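Inositol monophosphatase family protein (Staphylococcus aureus, PDB 5I3S) probably hydrolyses the phosphate ester of inositol monophosphate or a related small phosphorylated substrate, as a member of the metal-dependent FIG superfamily of phosphatases. Local coordinates at residues A[124-132]-A[213-221]. Sequence-based numbering, arbitrary orientation.
Sequences YHAKVGEGA and LVILYEVNG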
loop_
_atom_site.group_PDB
_atom_site.type_symbol
_atom_site.label_atom_id
_atom_site.label_comp_id
_atom_site.label_asym_id
_atom_site.label_seq_id
_atom_site.Cartn_x
_atom_site.Cartn_y
_atom_site.Cartn_z
ATOM N N TYR A 124 4.679 -15.503 6.816
ATOM C CA TYR A 124 3.967 -16.329 5.845
ATOM C C TYR A 124 4.897 -17.476 5.451
ATOM O O TYR A 124 6.087 -17.281 5.250
ATOM C CB TYR A 124 3.495 -15.507 4.639
ATOM C CG TYR A 124 2.670 -14.242 5.040
ATOM C CD1 TYR A 124 1.281 -14.289 5.130
ATOM C CD2 TYR A 124 3.303 -13.029 5.290
ATOM C CE1 TYR A 124 0.535 -13.168 5.509
ATOM C CE2 TYR A 124 2.587 -11.903 5.647
ATOM C CZ TYR A 124 1.214 -11.964 5.756
ATOM O OH TYR A 124 0.520 -10.858 6.126
ATOM N N HIS A 125 4.343 -18.666 5.313
ATOM C CA HIS A 125 5.141 -19.854 5.104
ATOM C C HIS A 125 4.325 -21.036 4.549
ATOM O O HIS A 125 3.085 -21.091 4.659
ATOM C CB HIS A 125 5.925 -20.232 6.391
ATOM C CG HIS A 125 5.047 -20.582 7.543
ATOM N ND1 HIS A 125 4.971 -21.856 8.066
ATOM C CD2 HIS A 125 4.190 -19.822 8.269
ATOM C CE1 HIS A 125 4.090 -21.864 9.059
ATOM N NE2 HIS A 125 3.614 -20.642 9.206
ATOM N N ALA A 126 5.059 -21.956 3.922
ATOM C CA ALA A 126 4.489 -23.034 3.096
ATOM C C ALA A 126 5.591 -24.031 2.792
ATOM O O ALA A 126 6.716 -23.637 2.466
ATOM C CB ALA A 126 3.946 -22.470 1.806
ATOM N N LYS A 127 5.317 -25.305 2.976
ATOM C CA LYS A 127 6.226 -26.340 2.491
ATOM C C LYS A 127 5.521 -26.842 1.286
ATOM O O LYS A 127 4.310 -26.998 1.349
ATOM C CB LYS A 127 6.450 -27.434 3.542
ATOM C CG LYS A 127 7.182 -28.668 3.029
ATOM C CD LYS A 127 7.595 -29.618 4.150
ATOM C CE LYS A 127 7.850 -31.064 3.675
ATOM N NZ LYS A 127 8.289 -31.248 2.257
ATOM N N VAL A 128 6.227 -27.036 0.171
ATOM C CA VAL A 128 5.562 -27.531 -1.066
ATOM C C VAL A 128 4.721 -28.785 -0.724
ATOM O O VAL A 128 5.206 -29.683 -0.038
ATOM C CB VAL A 128 6.549 -27.783 -2.254
ATOM C CG1 VAL A 128 7.428 -28.976 -1.967
ATOM C CG2 VAL A 128 5.795 -28.042 -3.556
ATOM N N GLY A 129 3.464 -28.825 -1.166
ATOM C CA GLY A 129 2.551 -29.958 -0.870
ATOM C C GLY A 129 1.719 -29.908 0.421
ATOM O O GLY A 129 0.733 -30.627 0.539
ATOM N N GLU A 130 2.093 -29.048 1.376
ATOM C CA GLU A 130 1.480 -29.043 2.723
ATOM C C GLU A 130 0.648 -27.820 3.113
ATOM O O GLU A 130 0.308 -27.673 4.297
ATOM C CB GLU A 130 2.539 -29.253 3.789
ATOM C CG GLU A 130 3.514 -30.361 3.466
ATOM C CD GLU A 130 3.803 -31.258 4.636
ATOM O OE1 GLU A 130 3.604 -30.838 5.805
ATOM O OE2 GLU A 130 4.249 -32.390 4.377
ATOM N N GLY A 131 0.300 -26.969 2.145
ATOM C CA GLY A 131 -0.501 -25.758 2.419
ATOM C C GLY A 131 0.339 -24.572 2.870
ATOM O O GLY A 131 1.510 -24.705 3.234
ATOM N N ALA A 132 -0.314 -23.425 2.872
ATOM C CA ALA A 132 0.289 -22.152 3.146
ATOM C C ALA A 132 -0.357 -21.558 4.373
ATOM O O ALA A 132 -1.563 -21.698 4.594
ATOM C CB ALA A 132 0.091 -21.204 1.954
ATOM N N LEU A 213 6.567 -17.238 -3.989
ATOM C CA LEU A 213 6.045 -18.130 -5.019
ATOM C C LEU A 213 5.546 -19.473 -4.464
ATOM O O LEU A 213 4.536 -19.990 -4.924
ATOM C CB LEU A 213 7.098 -18.381 -6.076
ATOM C CG LEU A 213 6.633 -18.175 -7.488
ATOM C CD1 LEU A 213 6.019 -16.793 -7.769
ATOM C CD2 LEU A 213 7.860 -18.416 -8.360
ATOM N N VAL A 214 6.233 -19.996 -3.456
ATOM C CA VAL A 214 5.864 -21.302 -2.865
ATOM C C VAL A 214 4.526 -21.173 -2.157
ATOM O O VAL A 214 3.644 -22.050 -2.285
ATOM C CB VAL A 214 6.973 -21.824 -1.900
ATOM C CG1 VAL A 214 6.609 -23.172 -1.269
ATOM C CG2 VAL A 214 8.313 -21.931 -2.632
ATOM N N ILE A 215 4.354 -20.048 -1.461
ATOM C CA ILE A 215 3.110 -19.717 -0.737
ATOM C C ILE A 215 1.941 -19.539 -1.732
ATOM O O ILE A 215 0.854 -20.129 -1.598
ATOM C CB ILE A 215 3.343 -18.463 0.182
ATOM C CG1 ILE A 215 4.361 -18.798 1.297
ATOM C CG2 ILE A 215 2.048 -17.989 0.811
ATOM C CD1 ILE A 215 5.141 -17.640 1.868
ATOM N N LEU A 216 2.185 -18.750 -2.759
ATOM C CA LEU A 216 1.219 -18.548 -3.827
ATOM C C LEU A 216 0.748 -19.857 -4.400
ATOM O O LEU A 216 -0.425 -20.069 -4.562
ATOM C CB LEU A 216 1.890 -17.722 -4.968
ATOM C CG LEU A 216 1.108 -16.914 -5.999
ATOM C CD1 LEU A 216 1.494 -17.215 -7.433
ATOM C CD2 LEU A 216 -0.396 -16.937 -5.801
ATOM N N TYR A 217 1.673 -20.740 -4.727
ATOM C CA TYR A 217 1.308 -21.971 -5.401
ATOM C C TYR A 217 0.469 -22.922 -4.461
ATOM O O TYR A 217 -0.499 -23.548 -4.928
ATOM C CB TYR A 217 2.537 -22.639 -6.036
ATOM C CG TYR A 217 3.054 -22.027 -7.374
ATOM C CD1 TYR A 217 2.207 -21.395 -8.330
ATOM C CD2 TYR A 217 4.384 -22.183 -7.721
ATOM N N GLU A 218 0.757 -22.942 -3.155
ATOM C CA GLU A 218 -0.088 -23.685 -2.206
ATOM C C GLU A 218 -1.536 -23.240 -2.117
ATOM O O GLU A 218 -2.382 -24.090 -1.863
ATOM C CB GLU A 218 0.512 -23.739 -0.825
ATOM C CG GLU A 218 1.779 -24.547 -0.803
ATOM C CD GLU A 218 1.566 -26.019 -1.220
ATOM O OE1 GLU A 218 0.732 -26.724 -0.586
ATOM O OE2 GLU A 218 2.263 -26.469 -2.157
ATOM N N VAL A 219 -1.857 -21.978 -2.417
ATOM C CA VAL A 219 -3.283 -21.592 -2.510
ATOM C C VAL A 219 -3.838 -21.607 -3.943
ATOM O O VAL A 219 -4.859 -20.942 -4.241
ATOM C CB VAL A 219 -3.593 -20.234 -1.831
ATOM C CG1 VAL A 219 -3.295 -20.304 -0.331
ATOM C CG2 VAL A 219 -2.841 -19.085 -2.481
ATOM N N ASN A 220 -3.165 -22.332 -4.832
ATOM C CA ASN A 220 -3.624 -22.485 -6.238
ATOM C C ASN A 220 -3.558 -21.261 -7.092
ATOM O O ASN A 220 -4.300 -21.201 -8.081
ATOM C CB ASN A 220 -5.068 -23.069 -6.333
ATOM C CG ASN A 220 -5.065 -24.527 -6.613
ATOM O OD1 ASN A 220 -5.277 -25.343 -5.714
ATOM N ND2 ASN A 220 -4.793 -24.879 -7.871
ATOM N N GLY A 221 -2.655 -20.329 -6.775
ATOM C CA GLY A 221 -2.449 -19.172 -7.649
ATOM C C GLY A 221 -1.575 -19.545 -8.829
ATOM O O GLY A 221 -1.021 -20.657 -8.833
#
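Bent at its second torsion (chi2 -61°), with CG anti to its own carbonyl carbon, the side chain of Glu218 curls off the last turn of its helix and lays its carboxylate against the tight turn that follows strand 124-127, where both oxygens find backbone N-H groups. Gly129 N gives its hydrogen to OE2 of Glu218 at 2.8 Å, arriving well above the carboxylate plane, 48° out of it. Gly131 N reaches OE1 of the same carboxylate, also at 2.8 Å, on the anti side and again tilted from the plane. Two bonds from one side chain thus limit rotation of the carboxylate: one holds Gly129 inside the type II turn Lys127 to Glu130, which closes on itself through Glu130 N to Lys127 O, the other Gly131 just after it. Gly129 sits in that turn with positive phi, a conformation well suited to glycine.

Closer to the helix backbone the contact becomes apolar. Ala126 points its methyl at the helix, with CB 3.7 Å from CG1 of Ile215 and 4.0 Å from CG of Glu218; Val214 CG1 flanks it. CD1 of Ile215 lies 3.5 Å from the carbonyl O of Tyr124, while the other branch of Ile215, CG2, meets Ala132 CB at 3.9 Å. That alanine methyl also rests on Glu218 CB, so the helix touches both arms of the hairpin.

The helix ends just past this point in a Schellman motif, with Asn220 at C-prime. The axis of helix segment 213-218 passes 7.2 Å from that of strand 124-127, at 71° to it; helix 206-218 lies against one face of the seven-stranded sheet. Helix 184-193 packs alongside, its Ala192 touching Ile215 and Val219; His125 turns away from the contact, ND1 of its ring bonding to Tyr4 OH of helix 2-24 and NE2 to Gly135 O.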